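Local structure of RNA polymerase sigma factor SIGMA-28 (FliA) (1RP3) at residues P116-V121 against T215-V220; R43-Y48 against Y81-S86; S186-R191 against E229-M234; P23-I28 against L74-A79. The protein probably acts as a flagellar sigma factor that directs RNA polymerase to its promoters, and is captured here in an inactive conformation by the anti-sigma factor FlgM. All blocks are in the same frame, centred on the assembly; numbering follows the deposited sequence.

Overall arrangement
Contacts 1 and 4 are buried, contacts 2 and 3 only partly. Contact 1 (116-121 with 215-220) joins the sequence ranges of regions 3 and 4 and is the one contact here with hydrogen bonds across it: a carboxylate meets the start of helix 217-236. The same helix supplies one side of contact 3, about 22 Å away between centres, where aliphatic side chains meet inside region 4. Contacts 2 and 4 share helix 66-85 in region 2, lie 10 Å apart between centres and touch each other. Contact 2 rests on stacked tyrosines near the surface, contact 4 on branched aliphatic side chains in the core. FlgM packs beside contacts 2, 3 and 4.

Contact 1 of 4, residues P116-V121 against T215-V220; sequences PTDEEV and TSVSRV
Thr-117 and Ser-216, each the N-cap of its own helix, bring the two backbones within 5.6 Å of each other, CA to CA, which places the N-terminal starts of helices 118-125 and 217-236 side by side. Asp-118 carries the contact: with CG beside the backbone N and anti to the carbonyl carbon (chi1 -60°), its carboxylate reaches across to the first turn of helix 217-236. Its OD2 takes the N-H of Val-217 at 3.0 Å through the syn lone pair, nearly straight at 171°. Its OD1 is gripped twice, by Ser-218 N at 2.9 Å and by Ser-218 OG, also at 2.9 Å, the hydroxyl arriving almost in line with the C-O bond. Ser-216 OG accepts from Arg-219 N at 3.0 Å, so the first three N-H groups of this helix all have acceptors, and the helix end would probably stabilise the charge of Asp-118. Within 116-121, Thr-117 and Glu-120 form a capping box. Cutting Asp-118 back to an alanine here would probably leave the N-H groups of Val-217 and Ser-218 without these acceptors and the Ser-218 hydroxyl free to turn. Val-121 CG2 lies 4.0 Å from Ser-218 OG. Helix 129-158 adjoins the bonds, with Phe-133 against Asp-118 and Val-217 and Leu-136 against Ser-218; Pro-116 rests on Leu-108 of helix 92-112, and Val-217 on Ala-210 of helix 206-212.

Contact 2 of 4, residues R43-Y48 against Y81-S86; sequences RDLISY and YDYLRS
Tyr-48 and Tyr-83 form an offset stack that joins two helices of the all-helical region 2 domain, helix 42-58 and helix 66-85, whose short segments run at 128° to one another. The rings are almost parallel, 9° between planes, with centroids 4.2 Å apart. They are slipped so that Tyr-48 CE2 sits over one face of the Tyr-83 ring, 3.3 Å from Tyr-83 CD1. The slip also sets the CB of Tyr-83 over the face of Tyr-48, 3.7 Å from the ring centroid and close to its normal, a CH-pi contact added to the stack. First torsions explain the overlap: Tyr-83 holds CG anti to the backbone N, though twisted some 20° from the ideal (chi1 158°), whereas Tyr-48 holds its own beside the backbone N, and the two side chains cross at about a right angle while their rings stay flat against each other. Leu-45 contributes CD1, which comes to the edge of the Tyr-83 ring near its plane, 4.2 Å from Tyr-83 CE2; the same methyl reaches Leu-84 CD2 at 4.0 Å. Asp-44 approaches the hydroxyl end of Tyr-83 without a bond. Leu-45 and Leu-84 both also pack on Leu-36, while Ile-46 and Ser-47 turn to Ala-43 and Leu-39 of the FlgM chain. The carbonyl of Tyr-83 accepts twice, from Ser-86 N and from Ser-86 OG, the hydroxyl lying 2.7 Å from Tyr-83 O.

Contact 3 of 4, residues S186-R191 against E229-M234; sequences SKLPER and ERLREM
Leu-188 and Arg-230 make the central aliphatic contact: CD2 of Leu-188 lies 4.0 Å from Arg-230 CB and just as far from Arg-230 CD, the two side chains sliding past each other in opposite directions. The other methyl, Leu-188 CD1, meets Leu-231 CD2 at 4.3 Å, deeper in, where Leu-231 also packs on Ala-184 and on Leu-83 of the FlgM chain. One carbon pair is closer than van der Waals contact normally brings it: the Met-234 methyl CE comes within 3.4 Å of Lys-187 CD. It gets there because the methionine chain is folded twice (chi2 -69°, chi3 -55°), while the lysine runs extended beyond CG. Of the polar groups, the Arg-230 guanidinium is approached at its edge, near its plane, by the Pro-189 ring, whose CD is 3.7 Å from Arg-230 NE. No hydrogen bond spans the contact; the arginine forms a long, weak ion pair with Glu-192. Pro-189 stands at the N-cap position of helix 190-201, so the turn leading into this helix is pressed against the C-terminal half of helix 217-236, packing within the helical region 4 domain of sigma factors, where the long last helix is part of the helix-turn-helix.

Contact 4 of 4, residues P23-I28 against L74-A79; sequences PLVKAI and LRIKGA
Ile-76 packs against three residues of helix 7-33. Its CD1 meets Val-25 CG2 at 3.7 Å and, with the same methyl, Leu-24 CG at 4.2 Å, while its CG2 takes Ile-28 CD1 at 3.8 Å. With CG1 beside its backbone N and CG2 anti to that atom (chi1 -69°), the side chain spreads its two branches along the neighbouring helix, one to the Leu-24 and Val-25 turn and the other to Ile-28. Ile-28 in turn sets CG2 against the flank of Lys-77, 3.7 Å from Lys-77 CG, the two side chains crossing at about a right angle. Trimming Ile-76 to an alanine here would probably open a gap between helices 7-33 and 66-85 and leave Leu-24, Val-25 and Ile-28 without the branches they pack on. The axes of the two short segments pass 10.3 Å apart with a crossing angle of -48°, part of the helical core of the sigma region 2 domain, to which helix 42-58 also belongs. That third helix meets Val-25 with Ile-46 and Leu-53. Helix 7-33 is kinked at Pro-23 and Leu-24, whose backbone N atoms make no bond to the preceding turn. Beyond the aliphatic layer, Lys-77 runs extended from CG to an amino group that forms a salt bridge with the terminal carboxylate of Thr-88 of the FlgM chain and a hydrogen bond to Phe-86 O of the same chain; Leu-74 packs on that Thr-88 as well.

Contact 1 of 4, residues P116-V121 against T215-V220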
loop_
_atom_site.group_PDB
_atom_site.type_symbol
_atom_site.label_atom_id
_atom_site.label_comp_id
_atom_site.label_asym_id
_atom_site.label_seq_id
_atom_site.Cartn_x
_atom_site.Cartn_y
_atom_site.Cartn_z
ATOM N N PRO A 116 -15.813 -17.229 15.763
ATOM C CA PRO A 116 -14.871 -17.187 16.893
ATOM C C PRO A 116 -14.283 -15.792 17.100
ATOM O O PRO A 116 -14.307 -14.964 16.193
ATOM C CB PRO A 116 -13.754 -18.134 16.446
ATOM C CG PRO A 116 -14.383 -18.991 15.403
ATOM C CD PRO A 116 -15.274 -18.046 14.665
ATOM N N THR A 117 -13.758 -15.529 18.288
ATOM C CA THR A 117 -13.124 -14.240 18.549
ATOM C C THR A 117 -11.654 -14.446 18.207
ATOM O O THR A 117 -11.218 -15.584 18.040
ATOM C CB THR A 117 -13.225 -13.816 20.043
ATOM O OG1 THR A 117 -12.499 -14.732 20.867
ATOM C CG2 THR A 117 -14.656 -13.787 20.498
ATOM N N ASP A 118 -10.882 -13.369 18.120
ATOM C CA ASP A 118 -9.459 -13.500 17.821
ATOM C C ASP A 118 -8.726 -14.191 18.975
ATOM O O ASP A 118 -7.781 -14.964 18.761
ATOM C CB ASP A 118 -8.842 -12.127 17.534
ATOM C CG ASP A 118 -9.490 -11.433 16.336
ATOM O OD1 ASP A 118 -9.607 -12.063 15.258
ATOM O OD2 ASP A 118 -9.903 -10.258 16.477
ATOM N N GLU A 119 -9.190 -13.933 20.195
ATOM C CA GLU A 119 -8.590 -14.532 21.381
ATOM C C GLU A 119 -8.803 -16.039 21.346
ATOM O O GLU A 119 -7.916 -16.806 21.743
ATOM C CB GLU A 119 -9.208 -13.956 22.661
ATOM C CG GLU A 119 -10.083 -12.718 22.460
ATOM C CD GLU A 119 -9.293 -11.458 22.210
ATOM O OE1 GLU A 119 -8.255 -11.248 22.873
ATOM O OE2 GLU A 119 -9.717 -10.658 21.362
ATOM N N GLU A 120 -9.961 -16.458 20.835
ATOM C CA GLU A 120 -10.287 -17.881 20.742
ATOM C C GLU A 120 -9.524 -18.580 19.616
ATOM O O GLU A 120 -9.174 -19.760 19.732
ATOM C CB GLU A 120 -11.804 -18.093 20.588
ATOM C CG GLU A 120 -12.617 -17.792 21.867
ATOM C CD GLU A 120 -14.139 -17.797 21.662
ATOM O OE1 GLU A 120 -14.608 -17.586 20.516
ATOM O OE2 GLU A 120 -14.875 -17.988 22.665
ATOM N N VAL A 121 -9.262 -17.849 18.534
ATOM C CA VAL A 121 -8.535 -18.390 17.393
ATOM C C VAL A 121 -7.084 -18.612 17.799
ATOM O O VAL A 121 -6.512 -19.669 17.551
ATOM C CB VAL A 121 -8.594 -17.426 16.164
ATOM C CG1 VAL A 121 -7.644 -17.901 15.072
ATOM C CG2 VAL A 121 -10.023 -17.332 15.618
ATOM N N THR A 215 -17.255 -7.763 13.934
ATOM C CA THR A 215 -16.763 -9.132 13.861
ATOM C C THR A 215 -15.306 -9.188 14.324
ATOM O O THR A 215 -14.804 -8.227 14.920
ATOM C CB THR A 215 -16.889 -9.692 12.429
ATOM O OG1 THR A 215 -16.576 -11.096 12.421
ATOM C CG2 THR A 215 -15.947 -8.951 11.490
ATOM N N SER A 216 -14.642 -10.318 14.069
ATOM C CA SER A 216 -13.237 -10.512 14.439
ATOM C C SER A 216 -12.293 -10.055 13.324
ATOM O O SER A 216 -12.705 -9.888 12.178
ATOM C CB SER A 216 -12.958 -11.989 14.697
ATOM O OG SER A 216 -13.028 -12.714 13.478
ATOM N N VAL A 217 -11.018 -9.893 13.669
ATOM C CA VAL A 217 -10.004 -9.497 12.702
ATOM C C VAL A 217 -9.755 -10.685 11.777
ATOM O O VAL A 217 -9.566 -10.512 10.578
ATOM C CB VAL A 217 -8.691 -9.057 13.392
ATOM C CG1 VAL A 217 -7.606 -8.742 12.347
ATOM C CG2 VAL A 217 -8.958 -7.832 14.262
ATOM N N SER A 218 -9.800 -11.892 12.331
ATOM C CA SER A 218 -9.618 -13.105 11.538
ATOM C C SER A 218 -10.658 -13.197 10.418
ATOM O O SER A 218 -10.341 -13.592 9.295
ATOM C CB SER A 218 -9.721 -14.333 12.428
ATOM O OG SER A 218 -8.780 -14.238 13.478
ATOM N N ARG A 219 -11.894 -12.812 10.729
ATOM C CA ARG A 219 -12.973 -12.836 9.752
ATOM C C ARG A 219 -12.762 -11.796 8.651
ATOM O O ARG A 219 -12.937 -12.098 7.465
ATOM C CB ARG A 219 -14.319 -12.607 10.441
ATOM C CG ARG A 219 -15.506 -12.442 9.497
ATOM C CD ARG A 219 -15.667 -13.641 8.579
ATOM N NE ARG A 219 -16.803 -13.458 7.681
ATOM C CZ ARG A 219 -17.265 -14.387 6.848
ATOM N NH1 ARG A 219 -16.688 -15.583 6.788
ATOM N NH2 ARG A 219 -18.309 -14.112 6.074
ATOM N N VAL A 220 -12.410 -10.572 9.038
ATOM C CA VAL A 220 -12.186 -9.520 8.057
ATOM C C VAL A 220 -11.011 -9.892 7.159
ATOM O O VAL A 220 -11.039 -9.654 5.956
ATOM C CB VAL A 220 -11.950 -8.146 8.722
ATOM C CG1 VAL A 220 -11.506 -7.116 7.685
ATOM C CG2 VAL A 220 -13.224 -7.670 9.372
#

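Contact 2 of 4, residues R43-Y48 against Y81-S86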
loop_
_atom_site.group_PDB
_atom_site.type_symbol
_atom_site.label_atom_id
_atom_site.label_comp_id
_atom_site.label_asym_id
_atom_site.label_seq_id
_atom_site.Cartn_x
_atom_site.Cartn_y
_atom_site.Cartn_z
ATOM N N ARG A 43 10.569 3.120 8.389
ATOM C CA ARG A 43 11.794 3.768 7.961
ATOM C C ARG A 43 12.438 2.971 6.831
ATOM O O ARG A 43 13.076 3.548 5.954
ATOM C CB ARG A 43 12.735 3.981 9.153
ATOM C CG ARG A 43 12.214 5.021 10.171
ATOM C CD ARG A 43 13.112 5.109 11.423
ATOM N NE ARG A 43 13.328 3.799 12.046
ATOM C CZ ARG A 43 14.254 3.542 12.967
ATOM N NH1 ARG A 43 15.062 4.499 13.403
ATOM N NH2 ARG A 43 14.425 2.305 13.397
ATOM N N ASP A 44 12.225 1.657 6.817
ATOM C CA ASP A 44 12.763 0.819 5.741
ATOM C C ASP A 44 12.023 1.144 4.442
ATOM O O ASP A 44 12.651 1.375 3.390
ATOM C CB ASP A 44 12.626 -0.672 6.065
ATOM C CG ASP A 44 13.679 -1.158 7.045
ATOM O OD1 ASP A 44 14.797 -0.580 7.083
ATOM O OD2 ASP A 44 13.394 -2.135 7.774
ATOM N N LEU A 45 10.695 1.228 4.550
ATOM C CA LEU A 45 9.830 1.544 3.424
ATOM C C LEU A 45 10.235 2.895 2.862
ATOM O O LEU A 45 10.458 3.033 1.667
ATOM C CB LEU A 45 8.366 1.602 3.873
ATOM C CG LEU A 45 7.522 0.331 4.033
ATOM C CD1 LEU A 45 8.349 -0.895 4.128
ATOM C CD2 LEU A 45 6.681 0.471 5.258
ATOM N N ILE A 46 10.334 3.892 3.733
ATOM C CA ILE A 46 10.721 5.228 3.310
ATOM C C ILE A 46 12.097 5.202 2.665
ATOM O O ILE A 46 12.311 5.833 1.630
ATOM C CB ILE A 46 10.719 6.216 4.491
ATOM C CG1 ILE A 46 9.296 6.386 5.016
ATOM C CG2 ILE A 46 11.284 7.592 4.063
ATOM C CD1 ILE A 46 9.215 7.312 6.222
ATOM N N SER A 47 13.014 4.445 3.261
ATOM C CA SER A 47 14.371 4.343 2.730
ATOM C C SER A 47 14.361 3.920 1.280
ATOM O O SER A 47 14.876 4.634 0.433
ATOM C CB SER A 47 15.208 3.384 3.555
ATOM O OG SER A 47 15.499 3.978 4.792
ATOM N N TYR A 48 13.723 2.789 0.992
ATOM C CA TYR A 48 13.635 2.290 -0.374
ATOM C C TYR A 48 12.825 3.244 -1.238
ATOM O O TYR A 48 13.168 3.488 -2.385
ATOM C CB TYR A 48 13.049 0.877 -0.392
ATOM C CG TYR A 48 14.055 -0.164 0.061
ATOM C CD1 TYR A 48 14.977 -0.700 -0.839
ATOM C CD2 TYR A 48 14.114 -0.584 1.397
ATOM C CE1 TYR A 48 15.937 -1.624 -0.423
ATOM C CE2 TYR A 48 15.075 -1.504 1.826
ATOM C CZ TYR A 48 15.977 -2.021 0.913
ATOM O OH TYR A 48 16.900 -2.963 1.317
ATOM N N TYR A 81 7.565 -1.939 -3.155
ATOM C CA TYR A 81 7.083 -3.300 -3.394
ATOM C C TYR A 81 8.237 -4.202 -3.830
ATOM O O TYR A 81 8.238 -5.403 -3.535
ATOM C CB TYR A 81 5.937 -3.313 -4.414
ATOM C CG TYR A 81 4.621 -2.859 -3.822
ATOM C CD1 TYR A 81 3.937 -3.659 -2.908
ATOM C CD2 TYR A 81 4.085 -1.620 -4.139
ATOM C CE1 TYR A 81 2.753 -3.234 -2.323
ATOM C CE2 TYR A 81 2.908 -1.184 -3.563
ATOM C CZ TYR A 81 2.244 -1.999 -2.657
ATOM O OH TYR A 81 1.058 -1.585 -2.107
ATOM N N ASP A 82 9.234 -3.619 -4.497
ATOM C CA ASP A 82 10.411 -4.376 -4.923
ATOM C C ASP A 82 11.096 -4.936 -3.693
ATOM O O ASP A 82 11.560 -6.081 -3.697
ATOM C CB ASP A 82 11.435 -3.494 -5.654
ATOM C CG ASP A 82 11.133 -3.328 -7.142
ATOM O OD1 ASP A 82 10.342 -4.123 -7.698
ATOM O OD2 ASP A 82 11.692 -2.385 -7.756
ATOM N N TYR A 83 11.196 -4.104 -2.658
ATOM C CA TYR A 83 11.836 -4.517 -1.427
ATOM C C TYR A 83 10.955 -5.490 -0.635
ATOM O O TYR A 83 11.446 -6.495 -0.128
ATOM C CB TYR A 83 12.207 -3.301 -0.569
ATOM C CG TYR A 83 12.369 -3.620 0.902
ATOM C CD1 TYR A 83 13.452 -4.370 1.356
ATOM C CD2 TYR A 83 11.432 -3.185 1.837
ATOM C CE1 TYR A 83 13.604 -4.678 2.703
ATOM C CE2 TYR A 83 11.575 -3.489 3.180
ATOM C CZ TYR A 83 12.662 -4.238 3.609
ATOM O OH TYR A 83 12.793 -4.563 4.946
ATOM N N LEU A 84 9.668 -5.189 -0.523
ATOM C CA LEU A 84 8.776 -6.064 0.223
ATOM C C LEU A 84 8.672 -7.448 -0.411
ATOM O O LEU A 84 8.566 -8.450 0.289
ATOM C CB LEU A 84 7.397 -5.420 0.374
ATOM C CG LEU A 84 7.365 -4.186 1.276
ATOM C CD1 LEU A 84 6.056 -3.440 1.096
ATOM C CD2 LEU A 84 7.572 -4.606 2.720
ATOM N N ARG A 85 8.757 -7.502 -1.735
ATOM C CA ARG A 85 8.680 -8.765 -2.454
ATOM C C ARG A 85 9.951 -9.602 -2.278
ATOM O O ARG A 85 9.928 -10.818 -2.447
ATOM C CB ARG A 85 8.410 -8.507 -3.936
ATOM C CG ARG A 85 8.231 -9.756 -4.779
ATOM C CD ARG A 85 7.706 -9.410 -6.160
ATOM N NE ARG A 85 6.286 -9.074 -6.144
ATOM C CZ ARG A 85 5.791 -7.868 -6.432
ATOM N NH1 ARG A 85 6.607 -6.870 -6.753
ATOM N NH2 ARG A 85 4.476 -7.665 -6.430
ATOM N N SER A 86 11.053 -8.963 -1.903
ATOM C CA SER A 86 12.302 -9.694 -1.708
ATOM C C SER A 86 12.277 -10.389 -0.356
ATOM O O SER A 86 13.189 -11.150 -0.024
ATOM C CB SER A 86 13.521 -8.768 -1.818
ATOM O OG SER A 86 13.669 -7.963 -0.665
#

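Contact 3 of 4, residues S186-R191 against E229-M234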
loop_
_atom_site.group_PDB
_atom_site.type_symbol
_atom_site.label_atom_id
_atom_site.label_comp_id
_atom_site.label_asym_id
_atom_site.label_seq_id
_atom_site.Cartn_x
_atom_site.Cartn_y
_atom_site.Cartn_z
ATOM N N SER A 186 -17.172 -6.068 -10.031
ATOM C CA SER A 186 -18.585 -6.424 -10.096
ATOM C C SER A 186 -18.867 -7.884 -9.763
ATOM O O SER A 186 -19.981 -8.222 -9.372
ATOM C CB SER A 186 -19.137 -6.118 -11.486
ATOM O OG SER A 186 -18.466 -6.892 -12.457
ATOM N N LYS A 187 -17.858 -8.738 -9.905
ATOM C CA LYS A 187 -18.025 -10.162 -9.631
ATOM C C LYS A 187 -17.623 -10.620 -8.227
ATOM O O LYS A 187 -17.308 -11.791 -8.008
ATOM C CB LYS A 187 -17.326 -10.990 -10.710
ATOM C CG LYS A 187 -17.932 -10.766 -12.086
ATOM C CD LYS A 187 -17.267 -11.608 -13.152
ATOM C CE LYS A 187 -17.843 -11.283 -14.525
ATOM N NZ LYS A 187 -17.159 -12.031 -15.618
ATOM N N LEU A 188 -17.664 -9.687 -7.279
ATOM C CA LEU A 188 -17.335 -9.969 -5.889
ATOM C C LEU A 188 -18.624 -10.058 -5.086
ATOM O O LEU A 188 -19.613 -9.396 -5.412
ATOM C CB LEU A 188 -16.487 -8.838 -5.297
ATOM C CG LEU A 188 -15.061 -8.592 -5.782
ATOM C CD1 LEU A 188 -14.548 -7.291 -5.195
ATOM C CD2 LEU A 188 -14.168 -9.753 -5.386
ATOM N N PRO A 189 -18.647 -10.913 -4.050
ATOM C CA PRO A 189 -19.823 -11.078 -3.193
ATOM C C PRO A 189 -20.006 -9.795 -2.383
ATOM O O PRO A 189 -19.029 -9.115 -2.062
ATOM C CB PRO A 189 -19.421 -12.244 -2.292
ATOM C CG PRO A 189 -18.540 -13.055 -3.182
ATOM C CD PRO A 189 -17.675 -11.992 -3.806
ATOM N N GLU A 190 -21.250 -9.473 -2.047
ATOM C CA GLU A 190 -21.554 -8.260 -1.293
ATOM C C GLU A 190 -20.678 -8.065 -0.061
ATOM O O GLU A 190 -20.185 -6.967 0.175
ATOM C CB GLU A 190 -23.034 -8.233 -0.900
ATOM N N ARG A 191 -20.455 -9.135 0.697
ATOM C CA ARG A 191 -19.654 -9.063 1.914
ATOM C C ARG A 191 -18.203 -8.690 1.619
ATOM O O ARG A 191 -17.646 -7.812 2.271
ATOM C CB ARG A 191 -19.718 -10.393 2.666
ATOM C CG ARG A 191 -19.766 -10.249 4.185
ATOM C CD ARG A 191 -21.152 -9.846 4.664
ATOM N NE ARG A 191 -21.172 -8.594 5.425
ATOM C CZ ARG A 191 -20.435 -8.356 6.519
ATOM N NH1 ARG A 191 -19.588 -9.279 7.022
ATOM N NH2 ARG A 191 -20.534 -7.177 7.123
ATOM N N GLU A 229 -7.710 -12.487 -3.779
ATOM C CA GLU A 229 -7.390 -13.648 -4.602
ATOM C C GLU A 229 -8.258 -13.623 -5.852
ATOM O O GLU A 229 -7.753 -13.786 -6.961
ATOM C CB GLU A 229 -7.629 -14.935 -3.838
ATOM N N ARG A 230 -9.560 -13.393 -5.676
ATOM C CA ARG A 230 -10.467 -13.338 -6.815
ATOM C C ARG A 230 -9.964 -12.331 -7.837
ATOM O O ARG A 230 -9.691 -12.687 -8.985
ATOM C CB ARG A 230 -11.887 -12.941 -6.392
ATOM C CG ARG A 230 -12.652 -13.983 -5.609
ATOM C CD ARG A 230 -14.157 -13.780 -5.791
ATOM N NE ARG A 230 -14.954 -14.350 -4.701
ATOM C CZ ARG A 230 -14.975 -15.638 -4.364
ATOM N NH1 ARG A 230 -14.245 -16.525 -5.027
ATOM N NH2 ARG A 230 -15.720 -16.040 -3.343
ATOM N N LEU A 231 -9.793 -11.087 -7.395
ATOM C CA LEU A 231 -9.335 -10.013 -8.265
ATOM C C LEU A 231 -8.106 -10.374 -9.085
ATOM O O LEU A 231 -8.059 -10.081 -10.273
ATOM C CB LEU A 231 -9.088 -8.730 -7.461
ATOM C CG LEU A 231 -10.330 -8.103 -6.816
ATOM C CD1 LEU A 231 -9.945 -7.041 -5.800
ATOM C CD2 LEU A 231 -11.229 -7.529 -7.879
ATOM N N ARG A 232 -7.121 -11.025 -8.470
ATOM C CA ARG A 232 -5.919 -11.400 -9.207
ATOM C C ARG A 232 -6.240 -12.339 -10.373
ATOM O O ARG A 232 -5.769 -12.121 -11.487
ATOM C CB ARG A 232 -4.883 -12.058 -8.295
ATOM C CG ARG A 232 -3.569 -12.349 -9.016
ATOM C CD ARG A 232 -2.720 -13.379 -8.297
ATOM N NE ARG A 232 -3.451 -14.621 -8.043
ATOM C CZ ARG A 232 -3.831 -15.495 -8.979
ATOM N NH1 ARG A 232 -3.553 -15.281 -10.262
ATOM N NH2 ARG A 232 -4.502 -16.589 -8.629
ATOM N N GLU A 233 -7.031 -13.381 -10.109
ATOM C CA GLU A 233 -7.408 -14.350 -11.138
ATOM C C GLU A 233 -8.232 -13.673 -12.226
ATOM O O GLU A 233 -7.967 -13.848 -13.410
ATOM C CB GLU A 233 -8.187 -15.511 -10.520
ATOM N N MET A 234 -9.199 -12.864 -11.807
ATOM C CA MET A 234 -10.067 -12.120 -12.719
ATOM C C MET A 234 -9.273 -11.225 -13.674
ATOM O O MET A 234 -9.525 -11.211 -14.876
ATOM C CB MET A 234 -11.025 -11.224 -11.927
ATOM C CG MET A 234 -11.961 -11.933 -10.977
ATOM S SD MET A 234 -13.194 -12.889 -11.840
ATOM C CE MET A 234 -13.893 -11.609 -12.903
#

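Contact 4 of 4, residues P23-I28 against L74-A79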
loop_
_atom_site.group_PDB
_atom_site.type_symbol
_atom_site.label_atom_id
_atom_site.label_comp_id
_atom_site.label_asym_id
_atom_site.label_seq_id
_atom_site.Cartn_x
_atom_site.Cartn_y
_atom_site.Cartn_z
ATOM N N PRO A 23 7.489 14.309 1.029
ATOM C CA PRO A 23 6.215 14.102 1.733
ATOM C C PRO A 23 5.398 13.010 1.059
ATOM O O PRO A 23 4.641 12.292 1.715
ATOM C CB PRO A 23 5.516 15.454 1.589
ATOM C CG PRO A 23 6.653 16.402 1.568
ATOM C CD PRO A 23 7.645 15.727 0.659
ATOM N N LEU A 24 5.556 12.898 -0.260
ATOM C CA LEU A 24 4.863 11.882 -1.033
ATOM C C LEU A 24 5.361 10.483 -0.631
ATOM O O LEU A 24 4.559 9.565 -0.457
ATOM C CB LEU A 24 5.036 12.131 -2.534
ATOM C CG LEU A 24 4.295 11.155 -3.445
ATOM C CD1 LEU A 24 2.808 11.081 -3.078
ATOM C CD2 LEU A 24 4.474 11.581 -4.890
ATOM N N VAL A 25 6.668 10.328 -0.437
ATOM C CA VAL A 25 7.205 9.040 -0.017
ATOM C C VAL A 25 6.646 8.642 1.361
ATOM O O VAL A 25 6.369 7.465 1.620
ATOM C CB VAL A 25 8.739 9.068 0.081
ATOM C CG1 VAL A 25 9.250 7.714 0.556
ATOM C CG2 VAL A 25 9.367 9.438 -1.271
ATOM N N LYS A 26 6.476 9.632 2.235
ATOM C CA LYS A 26 5.968 9.404 3.582
ATOM C C LYS A 26 4.535 8.912 3.465
ATOM O O LYS A 26 4.177 7.875 4.022
ATOM C CB LYS A 26 5.990 10.719 4.372
ATOM C CG LYS A 26 6.113 10.619 5.887
ATOM C CD LYS A 26 5.237 9.566 6.499
ATOM C CE LYS A 26 4.832 9.920 7.922
ATOM N NZ LYS A 26 3.818 11.030 7.976
ATOM N N ALA A 27 3.729 9.649 2.707
ATOM C CA ALA A 27 2.326 9.318 2.518
ATOM C C ALA A 27 2.107 7.903 1.978
ATOM O O ALA A 27 1.273 7.149 2.486
ATOM C CB ALA A 27 1.700 10.329 1.622
ATOM N N ILE A 28 2.938 7.522 1.011
ATOM C CA ILE A 28 2.858 6.212 0.382
ATOM C C ILE A 28 3.281 5.108 1.346
ATOM O O ILE A 28 2.625 4.073 1.426
ATOM C CB ILE A 28 3.694 6.183 -0.939
ATOM C CG1 ILE A 28 3.020 7.099 -1.966
ATOM C CG2 ILE A 28 3.789 4.765 -1.492
ATOM C CD1 ILE A 28 3.876 7.433 -3.190
ATOM N N LEU A 74 4.611 6.378 -9.079
ATOM C CA LEU A 74 4.694 5.016 -9.558
ATOM C C LEU A 74 6.034 4.359 -9.212
ATOM O O LEU A 74 6.069 3.200 -8.776
ATOM C CB LEU A 74 4.452 5.011 -11.062
ATOM C CG LEU A 74 4.478 3.667 -11.776
ATOM C CD1 LEU A 74 3.381 2.752 -11.220
ATOM C CD2 LEU A 74 4.287 3.916 -13.257
ATOM N N ARG A 75 7.132 5.091 -9.392
ATOM C CA ARG A 75 8.455 4.550 -9.080
ATOM C C ARG A 75 8.664 4.325 -7.584
ATOM O O ARG A 75 9.322 3.365 -7.185
ATOM C CB ARG A 75 9.563 5.444 -9.643
ATOM C CG ARG A 75 9.550 5.587 -11.172
ATOM C CD ARG A 75 9.897 4.282 -11.862
ATOM N NE ARG A 75 11.129 3.680 -11.347
ATOM C CZ ARG A 75 12.361 3.988 -11.764
ATOM N NH1 ARG A 75 12.554 4.900 -12.716
ATOM N NH2 ARG A 75 13.414 3.392 -11.212
ATOM N N ILE A 76 8.088 5.199 -6.760
ATOM C CA ILE A 76 8.197 5.093 -5.308
ATOM C C ILE A 76 7.519 3.803 -4.851
ATOM O O ILE A 76 8.124 3.014 -4.129
ATOM C CB ILE A 76 7.545 6.319 -4.599
ATOM C CG1 ILE A 76 8.368 7.577 -4.863
ATOM C CG2 ILE A 76 7.386 6.069 -3.097
ATOM C CD1 ILE A 76 7.648 8.855 -4.459
ATOM N N LYS A 77 6.276 3.591 -5.290
ATOM C CA LYS A 77 5.523 2.379 -4.938
ATOM C C LYS A 77 6.283 1.151 -5.433
ATOM O O LYS A 77 6.462 0.182 -4.696
ATOM C CB LYS A 77 4.112 2.409 -5.546
ATOM C CG LYS A 77 3.224 3.512 -4.972
ATOM C CD LYS A 77 1.770 3.418 -5.417
ATOM C CE LYS A 77 0.911 4.467 -4.696
ATOM N NZ LYS A 77 -0.562 4.290 -4.902
ATOM N N GLY A 78 6.835 1.270 -6.642
ATOM C CA GLY A 78 7.576 0.190 -7.256
ATOM C C GLY A 78 8.783 -0.197 -6.447
ATOM O O GLY A 78 8.993 -1.380 -6.202
ATOM N N ALA A 79 9.547 0.790 -5.984
ATOM C CA ALA A 79 10.742 0.503 -5.194
ATOM C C ALA A 79 10.392 -0.116 -3.850
ATOM O O ALA A 79 11.122 -0.960 -3.344
ATOM C CB ALA A 79 11.582 1.769 -4.989
#